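Local coordinates for protein endo-beta-1,2-glucanase (Talaromyces funiculosus, PDB 6IMV) that probably hydrolyses internal beta-1,2-glucosidic bonds of beta-1,2-glucan as an endo-acting glycoside hydrolase and binds sophorose, at residues Gln86-Tyr90 against Ile119-Lys123; Tyr90-Ala95 against Ala175-Ala180; Pro292-Gln296 against Phe324-Ala330; Val309-Tyr315 against Val390-Lys394. All blocks are in the same frame, centred on the assembly; numbering follows the deposited sequence.

Interaction 1 of 4, residues Gln86-Tyr90 against Ile119-Lys123; sequences QVMLY and IMDTK
Gln86 sends its CG anti to the backbone N (chi1 -180°) and stays extended from there, which carries its amide out to meet Lys123, whose chain also leaves anti to its N but bends at chi3 and chi4, which sets NZ against the Gln86 carbonyl. The two side chains arrive from opposite directions, and Lys123 NZ donates to Gln86 OE1 at 2.7 Å. This donor stands above the carbonyl plane, 57° out of it, and so is not on a lone pair. The charge has further company: Lys123 NZ also makes a salt bridge with Glu83 and a hydrogen bond to the carbonyl of Gly56.

The other half of the amide is spent within its own helix. Gln86 NE2 gives a nearly straight bond of 2.9 Å to Tyr90 OH, in the plane of the amide, and that hydroxyl is bonded to His45 as well. With both ends of its amide held, Gln86 has its flip settled.

Beside this polar cluster the packing is apolar. Ile119 crosses the tyrosine at about a right angle, its CG2 lying 3.6 Å from Tyr90 CE2. Met120, bent at chi2 and chi3, sets CG 3.6 Å from Tyr90 CD2 and its SD at the ring edge, 5.1 Å from the Tyr90 centroid. The same SD rests 3.8 Å from Val87 CG2. The segments 86-90 and 119-123 have axes 11.7 Å apart and inclined at 142°, so helices 80-94 and 112-133 run roughly antiparallel here around a Met-aromatic contact, consistent with the (alpha/alpha)6 barrel of this glycoside hydrolase family.

Interaction 2 of 4, residues Tyr90-Ala95 against Ala175-Ala180; sequences YAHAIA and AFIQAA
Helix segments 90-94 and 175-180 run parallel, their axes 8.3 Å apart and only 3° out of line, with Ala91 closest to Phe176 at a CA-to-CA distance of 4.2 Å. Alanines make this close approach possible. Ala91 CB lies 3.6 Å from Phe176 CA, and Ala179 CB comes up against the backbone carbonyl of the facing helix, 3.2 Å from Ala91 O. Farther along, Ala95 and Ala179 meet methyl to methyl.

Phe176 is the aromatic group set into the seam, with Ile94 against it. Its CG stands anti to the backbone N (chi1 174°), which lays the ring alongside the opposing helix so that its edge meets the Tyr90-Ala91 peptide: Phe176 CD1 is 3.8 Å from Ala91 N, close to the plane of the ring. Ile94 crosses the phenyl at about a right angle and brings CD1 to 3.9 Å from Phe176 CZ. Its other branch reaches the next turn, with Ile94 CG2 3.8 Å from Ala179 CB.

Cutting Phe176 back to an alanine is likely to open a gap beside the Tyr90-Ala91 peptide and leave Ile94 CD1 without its aromatic partner.

No hydrogen bond joins the two segments, and close apolar fit does the work. The surroundings are helical on several sides: Met120 of helix 112-133 touches Phe176, Phe188 and Ala192 of helix 186-210 meet Ile94 and Ala180, and Leu450 and Val451 of helix 448-457 pack on Ala179 and Ala175.

Interaction 3 of 4, residues Pro292-Gln296 against Phe324-Ala330; sequences PITVQ and FQNAERA
Asn326 reaches from its helix to the strand with its amide turned so that Thr294 O lies in the amide plane. Seen from the other partner, Asn326 ND2 sits in the carbonyl plane, on a lone pair of Thr294 O, 2.8 Å away and with an N-H...O angle of 159°. The opposite end of the amide is occupied too: Arg329 NE donates to Asn326 OD1 at 2.8 Å, tilted from both the carbonyl and the guanidinium plane. Gripped by the strand carbonyl at one end and Arg329 at the other, the amide has its rotation fixed, and Arg329 acts as second shell to the strand contact, its NH1 bonded in turn to the carbonyl of Val484. A leucine at Asn326 would probably leave Thr294 O without this donor and Arg329 NE without its acceptor, freeing the guanidinium to turn.

Strand 290-296 is one arm of a two-stranded antiparallel hairpin, paired with strand 282-287, and helix 318-337 packs across it; the axes of segments 292-296 and 324-330 come within 7.0 Å at a signed crossing angle of -122°. Thr294 itself turns its hydroxyl to Asp284 of the partner strand.

Ile293 crosses Asn326 obliquely, CG2 lying 3.7 Å from Asn326 CB, while its longer branch puts CD1 3.9 Å from Arg329 CB. Val295 leans CG1 over the helix backbone, 3.9 Å from Ala327 CA and 4.0 Å from Ala330 CB. At the far end Gln296, with CG anti to the backbone N (chi1 178°) and the chain extended beyond, reaches Phe324 and sets its amide almost perpendicular to the ring, NE2 being 3.7 Å from Phe324 CZ; Gln296 OE1 is hydrogen-bonded to Tyr472.

Interaction 4 of 4, residues Val309-Tyr315 against Val390-Lys394; sequences VLEMPYY and VLFDK
Tyr315 and Phe392 meet ring to ring between a loop and the end of a helix, and the tyrosine is the side chain to trace. Its CB points toward the segment 390-394, and with CG beside the backbone N, anti to the carbonyl carbon (chi1 -68°), the ring extends to meet helix 387-392. CD2 is the first ring atom to come near, 4.1 Å from Phe392 CZ. One step out, Tyr315 CE2 closes to 3.7 Å from Phe392 CZ, and on another side it has Leu391 CD1 at 4.3 Å. The phenyl tip stands over one face of the tyrosine, offset toward the rim. The planes are inclined at 42° with centroids 5.0 Å apart, an oblique aromatic pair. At the tip of the side chain, Tyr315 OH lies 3.6 Å from Phe392 CE2.

The contact joins the loop between strand 290-296 and helix 318-337, which bends through an inverse gamma turn centred on Pro313, to the last turn of helix 387-392. Right after it, Asp393 is the N-cap of helix 394-405, its OD1 taking the backbone N of Val396.

Leu391 fills in beside the aromatic pair. Its CD1 is wedged 3.5 Å from Val309 CG2, and 4.1 Å from Leu310 CD2, where the two leucines cross at about a right angle.

In the fold
Interactions 1 and 2 share Tyr90 and helix 80-94, which packs roughly antiparallel to helix 112-133 in the first and parallel to helix 163-182 in the second; Phe176 joins them by touching both Met120 and Val87. Interactions 3 and 4 form a second pair, about 14 Å apart between centres, in which Phe324 packs on Tyr315, Val309 and Phe392. The first three are buried, whereas interaction 4 is only partly so. Chemistry divides them differently: interactions 1 and 3 build amide hydrogen bonds into apolar packing, while 2 and 4 have no hydrogen bond across them. Met88 bridges the pairs, touching Glu311 in the loop of interaction 4.

Interaction 1 of 4, residues Gln86-Tyr90 against Ile119-Lys123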
loop_
_atom_site.group_PDB
_atom_site.type_symbol
_atom_site.label_atom_id
_atom_site.label_comp_id
_atom_site.label_asym_id
_atom_site.label_seq_id
_atom_site.Cartn_x
_atom_site.Cartn_y
_atom_site.Cartn_z
ATOM N N GLN A 86 1.945 -7.701 -2.395
ATOM C CA GLN A 86 1.947 -9.114 -2.718
ATOM C C GLN A 86 2.685 -9.893 -1.618
ATOM O O GLN A 86 2.200 -10.913 -1.129
ATOM C CB GLN A 86 2.596 -9.303 -4.089
ATOM C CG GLN A 86 2.664 -10.743 -4.570
ATOM C CD GLN A 86 3.406 -10.854 -5.879
ATOM O OE1 GLN A 86 4.161 -9.965 -6.263
ATOM N NE2 GLN A 86 3.204 -11.961 -6.573
ATOM N N VAL A 87 3.847 -9.380 -1.207
ATOM C CA VAL A 87 4.682 -10.049 -0.213
ATOM C C VAL A 87 3.960 -10.073 1.142
ATOM O O VAL A 87 3.966 -11.108 1.821
ATOM C CB VAL A 87 6.088 -9.420 -0.145
ATOM C CG1 VAL A 87 6.856 -9.845 1.101
ATOM C CG2 VAL A 87 6.886 -9.754 -1.398
ATOM N N MET A 88 3.328 -8.958 1.520
ATOM C CA MET A 88 2.584 -8.883 2.784
ATOM C C MET A 88 1.473 -9.942 2.798
ATOM O O MET A 88 1.273 -10.626 3.805
ATOM C CB MET A 88 1.981 -7.487 2.999
ATOM C CG MET A 88 2.978 -6.480 3.516
ATOM S SD MET A 88 2.221 -4.889 3.955
ATOM C CE MET A 88 2.119 -4.122 2.348
ATOM N N LEU A 89 0.749 -10.077 1.679
ATOM C CA LEU A 89 -0.308 -11.088 1.545
ATOM C C LEU A 89 0.305 -12.479 1.758
ATOM O O LEU A 89 -0.257 -13.302 2.485
ATOM C CB LEU A 89 -0.947 -10.953 0.163
ATOM C CG LEU A 89 -2.140 -11.841 -0.185
ATOM C CD1 LEU A 89 -1.702 -13.199 -0.690
ATOM C CD2 LEU A 89 -3.124 -11.994 0.956
ATOM N N TYR A 90 1.454 -12.727 1.113
ATOM C CA TYR A 90 2.129 -14.020 1.182
ATOM C C TYR A 90 2.649 -14.310 2.597
ATOM O O TYR A 90 2.729 -15.477 2.979
ATOM C CB TYR A 90 3.258 -14.116 0.153
ATOM C CG TYR A 90 2.825 -14.134 -1.290
ATOM C CD1 TYR A 90 1.545 -14.492 -1.679
ATOM C CD2 TYR A 90 3.726 -13.791 -2.282
ATOM C CE1 TYR A 90 1.174 -14.487 -3.014
ATOM C CE2 TYR A 90 3.373 -13.789 -3.620
ATOM C CZ TYR A 90 2.094 -14.148 -3.992
ATOM O OH TYR A 90 1.760 -14.131 -5.309
ATOM N N ILE A 119 5.617 -19.121 -5.154
ATOM C CA ILE A 119 5.725 -17.870 -5.896
ATOM C C ILE A 119 6.920 -17.062 -5.358
ATOM O O ILE A 119 7.669 -16.466 -6.128
ATOM C CB ILE A 119 4.403 -17.072 -5.870
ATOM C CG1 ILE A 119 3.278 -17.821 -6.593
ATOM C CG2 ILE A 119 4.611 -15.688 -6.465
ATOM C CD1 ILE A 119 1.883 -17.321 -6.273
ATOM N N MET A 120 7.107 -17.055 -4.035
ATOM C CA MET A 120 8.184 -16.272 -3.419
ATOM C C MET A 120 9.558 -16.855 -3.787
ATOM O O MET A 120 10.536 -16.117 -3.882
ATOM C CB MET A 120 8.028 -16.209 -1.900
ATOM C CG MET A 120 6.963 -15.225 -1.452
ATOM S SD MET A 120 7.411 -13.518 -1.855
ATOM C CE MET A 120 8.583 -13.141 -0.551
ATOM N N ASP A 121 9.611 -18.170 -4.027
ATOM C CA ASP A 121 10.823 -18.833 -4.483
ATOM C C ASP A 121 11.143 -18.376 -5.909
ATOM O O ASP A 121 12.242 -17.920 -6.192
ATOM C CB ASP A 121 10.683 -20.352 -4.380
ATOM C CG ASP A 121 11.984 -21.081 -4.683
ATOM O OD1 ASP A 121 12.602 -20.750 -5.689
ATOM O OD2 ASP A 121 12.379 -21.948 -3.893
ATOM N N THR A 122 10.157 -18.490 -6.800
ATOM C CA THR A 122 10.294 -18.032 -8.188
ATOM C C THR A 122 10.679 -16.548 -8.208
ATOM O O THR A 122 11.572 -16.153 -8.953
ATOM C CB THR A 122 9.007 -18.267 -8.987
ATOM O OG1 THR A 122 8.655 -19.640 -8.845
ATOM C CG2 THR A 122 9.142 -17.935 -10.453
ATOM N N LYS A 123 9.997 -15.745 -7.381
ATOM C CA LYS A 123 10.199 -14.284 -7.330
ATOM C C LYS A 123 11.652 -13.973 -6.969
ATOM O O LYS A 123 12.271 -13.150 -7.637
ATOM C CB LYS A 123 9.252 -13.624 -6.322
ATOM C CG LYS A 123 9.448 -12.125 -6.121
ATOM C CD LYS A 123 8.634 -11.551 -4.974
ATOM C CE LYS A 123 7.136 -11.586 -5.204
ATOM N NZ LYS A 123 6.737 -10.867 -6.433
#

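Interaction 2 of 4, residues Tyr90-Ala95 against Ala175-Ala180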
loop_
_atom_site.group_PDB
_atom_site.type_symbol
_atom_site.label_atom_id
_atom_site.label_comp_id
_atom_site.label_asym_id
_atom_site.label_seq_id
_atom_site.Cartn_x
_atom_site.Cartn_y
_atom_site.Cartn_z
ATOM N N TYR A 90 1.454 -12.727 1.113
ATOM C CA TYR A 90 2.129 -14.020 1.182
ATOM C C TYR A 90 2.649 -14.310 2.597
ATOM O O TYR A 90 2.729 -15.477 2.979
ATOM C CB TYR A 90 3.258 -14.116 0.153
ATOM C CG TYR A 90 2.825 -14.134 -1.290
ATOM C CD1 TYR A 90 1.545 -14.492 -1.679
ATOM C CD2 TYR A 90 3.726 -13.791 -2.282
ATOM C CE1 TYR A 90 1.174 -14.487 -3.014
ATOM C CE2 TYR A 90 3.373 -13.789 -3.620
ATOM C CZ TYR A 90 2.094 -14.148 -3.992
ATOM O OH TYR A 90 1.760 -14.131 -5.309
ATOM N N ALA A 91 3.005 -13.268 3.358
ATOM C CA ALA A 91 3.450 -13.438 4.737
ATOM C C ALA A 91 2.310 -14.045 5.565
ATOM O O ALA A 91 2.529 -15.011 6.301
ATOM C CB ALA A 91 3.942 -12.130 5.306
ATOM N N HIS A 92 1.088 -13.524 5.391
ATOM C CA HIS A 92 -0.080 -14.057 6.095
ATOM C C HIS A 92 -0.400 -15.476 5.607
ATOM O O HIS A 92 -0.709 -16.358 6.416
ATOM C CB HIS A 92 -1.280 -13.113 5.949
ATOM C CG HIS A 92 -1.117 -11.829 6.692
ATOM N ND1 HIS A 92 -1.111 -11.770 8.075
ATOM C CD2 HIS A 92 -0.946 -10.560 6.258
ATOM C CE1 HIS A 92 -0.953 -10.519 8.457
ATOM N NE2 HIS A 92 -0.845 -9.756 7.361
ATOM N N ALA A 93 -0.343 -15.679 4.284
ATOM C CA ALA A 93 -0.683 -16.952 3.663
ATOM C C ALA A 93 0.244 -18.061 4.183
ATOM O O ALA A 93 -0.233 -19.133 4.583
ATOM C CB ALA A 93 -0.617 -16.848 2.162
ATOM N N ILE A 94 1.557 -17.804 4.189
ATOM C CA ILE A 94 2.521 -18.841 4.578
ATOM C C ILE A 94 2.410 -19.139 6.085
ATOM O O ILE A 94 2.779 -20.212 6.499
ATOM C CB ILE A 94 3.972 -18.495 4.178
ATOM C CG1 ILE A 94 4.804 -19.777 4.051
ATOM C CG2 ILE A 94 4.599 -17.498 5.137
ATOM C CD1 ILE A 94 6.087 -19.610 3.290
ATOM N N ALA A 95 1.930 -18.173 6.877
ATOM C CA ALA A 95 1.760 -18.337 8.321
ATOM C C ALA A 95 0.496 -19.145 8.641
ATOM O O ALA A 95 0.282 -19.506 9.780
ATOM C CB ALA A 95 1.717 -16.998 9.001
ATOM N N ALA A 175 8.776 -9.028 7.315
ATOM C CA ALA A 175 7.586 -9.747 7.828
ATOM C C ALA A 175 7.525 -11.183 7.291
ATOM O O ALA A 175 7.286 -12.129 8.056
ATOM C CB ALA A 175 6.327 -9.006 7.466
ATOM N N PHE A 176 7.694 -11.328 5.973
ATOM C CA PHE A 176 7.555 -12.618 5.315
ATOM C C PHE A 176 8.555 -13.616 5.906
ATOM O O PHE A 176 8.214 -14.778 6.136
ATOM C CB PHE A 176 7.762 -12.515 3.803
ATOM C CG PHE A 176 7.755 -13.856 3.126
ATOM C CD1 PHE A 176 6.561 -14.461 2.772
ATOM C CD2 PHE A 176 8.941 -14.537 2.890
ATOM C CE1 PHE A 176 6.555 -15.714 2.176
ATOM C CE2 PHE A 176 8.933 -15.788 2.294
ATOM C CZ PHE A 176 7.742 -16.370 1.928
ATOM N N ILE A 177 9.791 -13.151 6.100
ATOM C CA ILE A 177 10.863 -13.970 6.659
ATOM C C ILE A 177 10.425 -14.497 8.025
ATOM O O ILE A 177 10.557 -15.695 8.285
ATOM C CB ILE A 177 12.183 -13.182 6.740
ATOM C CG1 ILE A 177 12.807 -13.014 5.354
ATOM C CG2 ILE A 177 13.158 -13.811 7.728
ATOM C CD1 ILE A 177 13.785 -11.866 5.274
ATOM N N GLN A 178 9.910 -13.597 8.876
ATOM C CA GLN A 178 9.445 -13.964 10.195
ATOM C C GLN A 178 8.302 -14.990 10.085
ATOM O O GLN A 178 8.298 -15.989 10.811
ATOM C CB GLN A 178 9.006 -12.742 10.997
ATOM C CG GLN A 178 8.688 -13.059 12.446
ATOM C CD GLN A 178 9.885 -13.636 13.167
ATOM O OE1 GLN A 178 10.955 -13.040 13.219
ATOM N NE2 GLN A 178 9.719 -14.825 13.717
ATOM N N ALA A 179 7.337 -14.733 9.197
ATOM C CA ALA A 179 6.179 -15.613 9.033
ATOM C C ALA A 179 6.639 -17.025 8.640
ATOM O O ALA A 179 6.166 -18.008 9.187
ATOM C CB ALA A 179 5.235 -15.051 7.997
ATOM N N ALA A 180 7.562 -17.098 7.674
ATOM C CA ALA A 180 8.065 -18.367 7.153
ATOM C C ALA A 180 8.788 -19.147 8.261
ATOM O O ALA A 180 8.578 -20.353 8.407
ATOM C CB ALA A 180 8.969 -18.118 5.981
#

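Interaction 3 of 4, residues Pro292-Gln296 against Phe324-Ala330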
loop_
_atom_site.group_PDB
_atom_site.type_symbol
_atom_site.label_atom_id
_atom_site.label_comp_id
_atom_site.label_asym_id
_atom_site.label_seq_id
_atom_site.Cartn_x
_atom_site.Cartn_y
_atom_site.Cartn_z
ATOM N N PRO A 292 -13.797 20.674 15.917
ATOM C CA PRO A 292 -12.473 20.366 15.381
ATOM C C PRO A 292 -11.980 18.948 15.706
ATOM O O PRO A 292 -12.275 18.431 16.771
ATOM C CB PRO A 292 -11.578 21.420 16.045
ATOM C CG PRO A 292 -12.280 21.727 17.350
ATOM C CD PRO A 292 -13.751 21.647 17.019
ATOM N N ILE A 293 -11.246 18.350 14.760
ATOM C CA ILE A 293 -10.546 17.086 14.957
ATOM C C ILE A 293 -9.061 17.302 14.631
ATOM O O ILE A 293 -8.715 17.615 13.494
ATOM C CB ILE A 293 -11.136 15.953 14.093
ATOM C CG1 ILE A 293 -12.634 15.751 14.310
ATOM C CG2 ILE A 293 -10.372 14.657 14.347
ATOM C CD1 ILE A 293 -13.326 15.042 13.168
ATOM N N THR A 294 -8.194 17.096 15.623
ATOM C CA THR A 294 -6.753 17.225 15.444
ATOM C C THR A 294 -6.219 16.001 14.697
ATOM O O THR A 294 -6.444 14.849 15.115
ATOM C CB THR A 294 -6.014 17.372 16.780
ATOM O OG1 THR A 294 -6.583 18.478 17.477
ATOM C CG2 THR A 294 -4.526 17.574 16.597
ATOM N N VAL A 295 -5.503 16.269 13.600
ATOM C CA VAL A 295 -4.909 15.234 12.783
ATOM C C VAL A 295 -3.462 15.605 12.464
ATOM O O VAL A 295 -3.053 16.766 12.565
ATOM C CB VAL A 295 -5.709 15.019 11.484
ATOM C CG1 VAL A 295 -7.129 14.583 11.779
ATOM C CG2 VAL A 295 -5.697 16.255 10.592
ATOM N N GLN A 296 -2.713 14.591 12.035
ATOM C CA GLN A 296 -1.465 14.780 11.319
ATOM C C GLN A 296 -1.766 15.372 9.939
ATOM O O GLN A 296 -2.505 14.772 9.142
ATOM C CB GLN A 296 -0.752 13.441 11.143
ATOM C CG GLN A 296 0.544 13.560 10.352
ATOM C CD GLN A 296 1.184 12.210 10.181
ATOM O OE1 GLN A 296 2.031 11.813 10.975
ATOM N NE2 GLN A 296 0.760 11.494 9.155
ATOM N N PHE A 324 -3.965 8.832 14.625
ATOM C CA PHE A 324 -4.376 8.143 13.400
ATOM C C PHE A 324 -5.851 7.708 13.481
ATOM O O PHE A 324 -6.518 7.627 12.447
ATOM C CB PHE A 324 -3.413 6.996 13.081
ATOM C CG PHE A 324 -2.167 7.469 12.375
ATOM C CD1 PHE A 324 -1.186 8.163 13.062
ATOM C CD2 PHE A 324 -1.997 7.262 11.014
ATOM C CE1 PHE A 324 -0.037 8.598 12.412
ATOM C CE2 PHE A 324 -0.865 7.721 10.362
ATOM C CZ PHE A 324 0.125 8.369 11.064
ATOM N N GLN A 325 -6.364 7.455 14.690
ATOM C CA GLN A 325 -7.795 7.220 14.859
ATOM C C GLN A 325 -8.553 8.505 14.480
ATOM O O GLN A 325 -9.546 8.463 13.773
ATOM C CB GLN A 325 -8.133 6.751 16.278
ATOM C CG GLN A 325 -9.564 6.232 16.402
ATOM C CD GLN A 325 -9.862 5.482 17.680
ATOM O OE1 GLN A 325 -9.092 5.477 18.624
ATOM N NE2 GLN A 325 -11.023 4.861 17.733
ATOM N N ASN A 326 -8.068 9.654 14.960
ATOM C CA ASN A 326 -8.651 10.951 14.616
ATOM C C ASN A 326 -8.707 11.119 13.090
ATOM O O ASN A 326 -9.676 11.652 12.572
ATOM C CB ASN A 326 -7.882 12.102 15.270
ATOM C CG ASN A 326 -8.387 12.474 16.650
ATOM O OD1 ASN A 326 -9.149 11.732 17.272
ATOM N ND2 ASN A 326 -7.970 13.640 17.126
ATOM N N ALA A 327 -7.666 10.664 12.377
ATOM C CA ALA A 327 -7.612 10.794 10.917
ATOM C C ALA A 327 -8.874 10.191 10.295
ATOM O O ALA A 327 -9.378 10.713 9.300
ATOM C CB ALA A 327 -6.369 10.136 10.361
ATOM N N GLU A 328 -9.359 9.082 10.866
ATOM C CA GLU A 328 -10.488 8.334 10.311
ATOM C C GLU A 328 -11.813 8.971 10.728
ATOM O O GLU A 328 -12.796 8.827 10.024
ATOM C CB GLU A 328 -10.393 6.857 10.698
ATOM C CG GLU A 328 -9.104 6.219 10.211
ATOM C CD GLU A 328 -8.727 6.583 8.781
ATOM O OE1 GLU A 328 -9.605 6.461 7.887
ATOM O OE2 GLU A 328 -7.565 7.000 8.568
ATOM N N ARG A 329 -11.830 9.663 11.871
ATOM C CA ARG A 329 -12.962 10.506 12.240
ATOM C C ARG A 329 -13.128 11.595 11.173
ATOM O O ARG A 329 -14.224 11.833 10.678
ATOM C CB ARG A 329 -12.749 11.178 13.603
ATOM C CG ARG A 329 -12.568 10.218 14.769
ATOM C CD ARG A 329 -12.268 10.975 16.046
ATOM N NE ARG A 329 -11.493 10.176 16.975
ATOM C CZ ARG A 329 -12.002 9.233 17.751
ATOM N NH1 ARG A 329 -13.295 8.950 17.682
ATOM N NH2 ARG A 329 -11.213 8.583 18.590
ATOM N N ALA A 330 -12.002 12.236 10.828
ATOM C CA ALA A 330 -11.979 13.298 9.841
ATOM C C ALA A 330 -12.321 12.751 8.449
ATOM O O ALA A 330 -13.107 13.362 7.709
ATOM C CB ALA A 330 -10.627 13.968 9.861
#

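Interaction 4 of 4, residues Val309-Tyr315 against Val390-Lys394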
loop_
_atom_site.group_PDB
_atom_site.type_symbol
_atom_site.label_atom_id
_atom_site.label_comp_id
_atom_site.label_asym_id
_atom_site.label_seq_id
_atom_site.Cartn_x
_atom_site.Cartn_y
_atom_site.Cartn_z
ATOM N N VAL A 309 1.762 2.299 8.488
ATOM C CA VAL A 309 1.201 1.672 9.693
ATOM C C VAL A 309 0.870 0.195 9.418
ATOM O O VAL A 309 0.720 -0.568 10.363
ATOM C CB VAL A 309 -0.024 2.435 10.233
ATOM C CG1 VAL A 309 0.281 3.908 10.421
ATOM C CG2 VAL A 309 -1.258 2.237 9.367
ATOM N N LEU A 310 0.786 -0.190 8.135
ATOM C CA LEU A 310 0.592 -1.590 7.727
ATOM C C LEU A 310 1.860 -2.417 7.968
ATOM O O LEU A 310 1.785 -3.647 8.005
ATOM C CB LEU A 310 0.235 -1.677 6.239
ATOM C CG LEU A 310 -1.139 -1.165 5.808
ATOM C CD1 LEU A 310 -1.190 -1.036 4.293
ATOM C CD2 LEU A 310 -2.252 -2.081 6.297
ATOM N N GLU A 311 3.021 -1.760 8.044
ATOM C CA GLU A 311 4.308 -2.461 7.924
ATOM C C GLU A 311 5.143 -2.382 9.213
ATOM O O GLU A 311 6.007 -3.198 9.400
ATOM C CB GLU A 311 5.094 -1.903 6.739
ATOM C CG GLU A 311 4.329 -1.992 5.426
ATOM C CD GLU A 311 5.198 -2.074 4.186
ATOM O OE1 GLU A 311 6.311 -2.685 4.256
ATOM O OE2 GLU A 311 4.782 -1.516 3.164
ATOM N N MET A 312 4.907 -1.400 10.082
ATOM C CA MET A 312 5.648 -1.288 11.343
ATOM C C MET A 312 4.668 -0.956 12.457
ATOM O O MET A 312 3.619 -0.373 12.196
ATOM C CB MET A 312 6.737 -0.216 11.258
ATOM C CG MET A 312 7.780 -0.529 10.200
ATOM S SD MET A 312 9.128 0.648 10.186
ATOM C CE MET A 312 10.121 0.067 11.566
ATOM N N PRO A 313 4.959 -1.354 13.715
ATOM C CA PRO A 313 3.988 -1.245 14.808
ATOM C C PRO A 313 3.829 0.170 15.395
ATOM O O PRO A 313 3.957 0.364 16.603
ATOM C CB PRO A 313 4.555 -2.234 15.842
ATOM C CG PRO A 313 6.044 -2.171 15.630
ATOM C CD PRO A 313 6.210 -2.012 14.132
ATOM N N TYR A 314 3.484 1.129 14.533
ATOM C CA TYR A 314 3.164 2.486 14.920
ATOM C C TYR A 314 2.038 2.518 15.967
ATOM O O TYR A 314 2.062 3.352 16.860
ATOM C CB TYR A 314 2.754 3.299 13.684
ATOM C CG TYR A 314 3.921 3.760 12.850
ATOM C CD1 TYR A 314 4.538 4.970 13.119
ATOM C CD2 TYR A 314 4.418 2.990 11.806
ATOM C CE1 TYR A 314 5.615 5.408 12.371
ATOM C CE2 TYR A 314 5.501 3.415 11.051
ATOM C CZ TYR A 314 6.104 4.629 11.339
ATOM O OH TYR A 314 7.178 5.079 10.619
ATOM N N TYR A 315 1.053 1.618 15.850
ATOM C CA TYR A 315 -0.145 1.681 16.699
ATOM C C TYR A 315 0.086 1.021 18.065
ATOM O O TYR A 315 -0.839 1.017 18.879
ATOM C CB TYR A 315 -1.357 1.099 15.969
ATOM C CG TYR A 315 -1.831 1.916 14.793
ATOM C CD1 TYR A 315 -1.349 3.200 14.560
ATOM C CD2 TYR A 315 -2.768 1.406 13.903
ATOM C CE1 TYR A 315 -1.768 3.938 13.466
ATOM C CE2 TYR A 315 -3.212 2.143 12.819
ATOM C CZ TYR A 315 -2.715 3.418 12.601
ATOM O OH TYR A 315 -3.138 4.162 11.535
ATOM N N VAL A 390 -10.335 0.667 8.029
ATOM C CA VAL A 390 -10.504 -0.753 8.318
ATOM C C VAL A 390 -9.644 -1.150 9.531
ATOM O O VAL A 390 -10.075 -1.969 10.344
ATOM C CB VAL A 390 -10.181 -1.620 7.085
ATOM C CG1 VAL A 390 -9.970 -3.084 7.458
ATOM C CG2 VAL A 390 -11.257 -1.485 6.019
ATOM N N LEU A 391 -8.443 -0.569 9.650
ATOM C CA LEU A 391 -7.519 -0.894 10.749
ATOM C C LEU A 391 -8.134 -0.546 12.112
ATOM O O LEU A 391 -7.822 -1.213 13.099
ATOM C CB LEU A 391 -6.192 -0.164 10.532
ATOM C CG LEU A 391 -5.378 -0.634 9.322
ATOM C CD1 LEU A 391 -4.141 0.222 9.121
ATOM C CD2 LEU A 391 -4.993 -2.102 9.459
ATOM N N PHE A 392 -9.002 0.479 12.166
ATOM C CA PHE A 392 -9.654 0.912 13.413
ATOM C C PHE A 392 -11.051 0.306 13.590
ATOM O O PHE A 392 -11.468 0.049 14.720
ATOM C CB PHE A 392 -9.718 2.442 13.489
ATOM C CG PHE A 392 -8.384 3.047 13.836
ATOM C CD1 PHE A 392 -7.925 3.009 15.144
ATOM C CD2 PHE A 392 -7.568 3.594 12.858
ATOM C CE1 PHE A 392 -6.682 3.519 15.467
ATOM C CE2 PHE A 392 -6.323 4.109 13.183
ATOM C CZ PHE A 392 -5.883 4.069 14.488
ATOM N N ASP A 393 -11.790 0.128 12.495
ATOM C CA ASP A 393 -13.172 -0.321 12.581
ATOM C C ASP A 393 -13.555 -0.970 11.249
ATOM O O ASP A 393 -13.893 -0.292 10.299
ATOM C CB ASP A 393 -14.074 0.857 12.960
ATOM C CG ASP A 393 -15.528 0.497 13.192
ATOM O OD1 ASP A 393 -16.009 -0.487 12.568
ATOM O OD2 ASP A 393 -16.172 1.206 14.002
ATOM N N LYS A 394 -13.501 -2.302 11.199
ATOM C CA LYS A 394 -13.678 -3.021 9.953
ATOM C C LYS A 394 -15.132 -2.907 9.464
ATOM O O LYS A 394 -15.348 -2.928 8.264
ATOM C CB LYS A 394 -13.112 -4.439 10.065
ATOM C CG LYS A 394 -13.767 -5.380 11.059
ATOM C CD LYS A 394 -12.884 -6.587 11.347
ATOM C CE LYS A 394 -13.674 -7.729 11.955
ATOM N NZ LYS A 394 -12.785 -8.857 12.318
#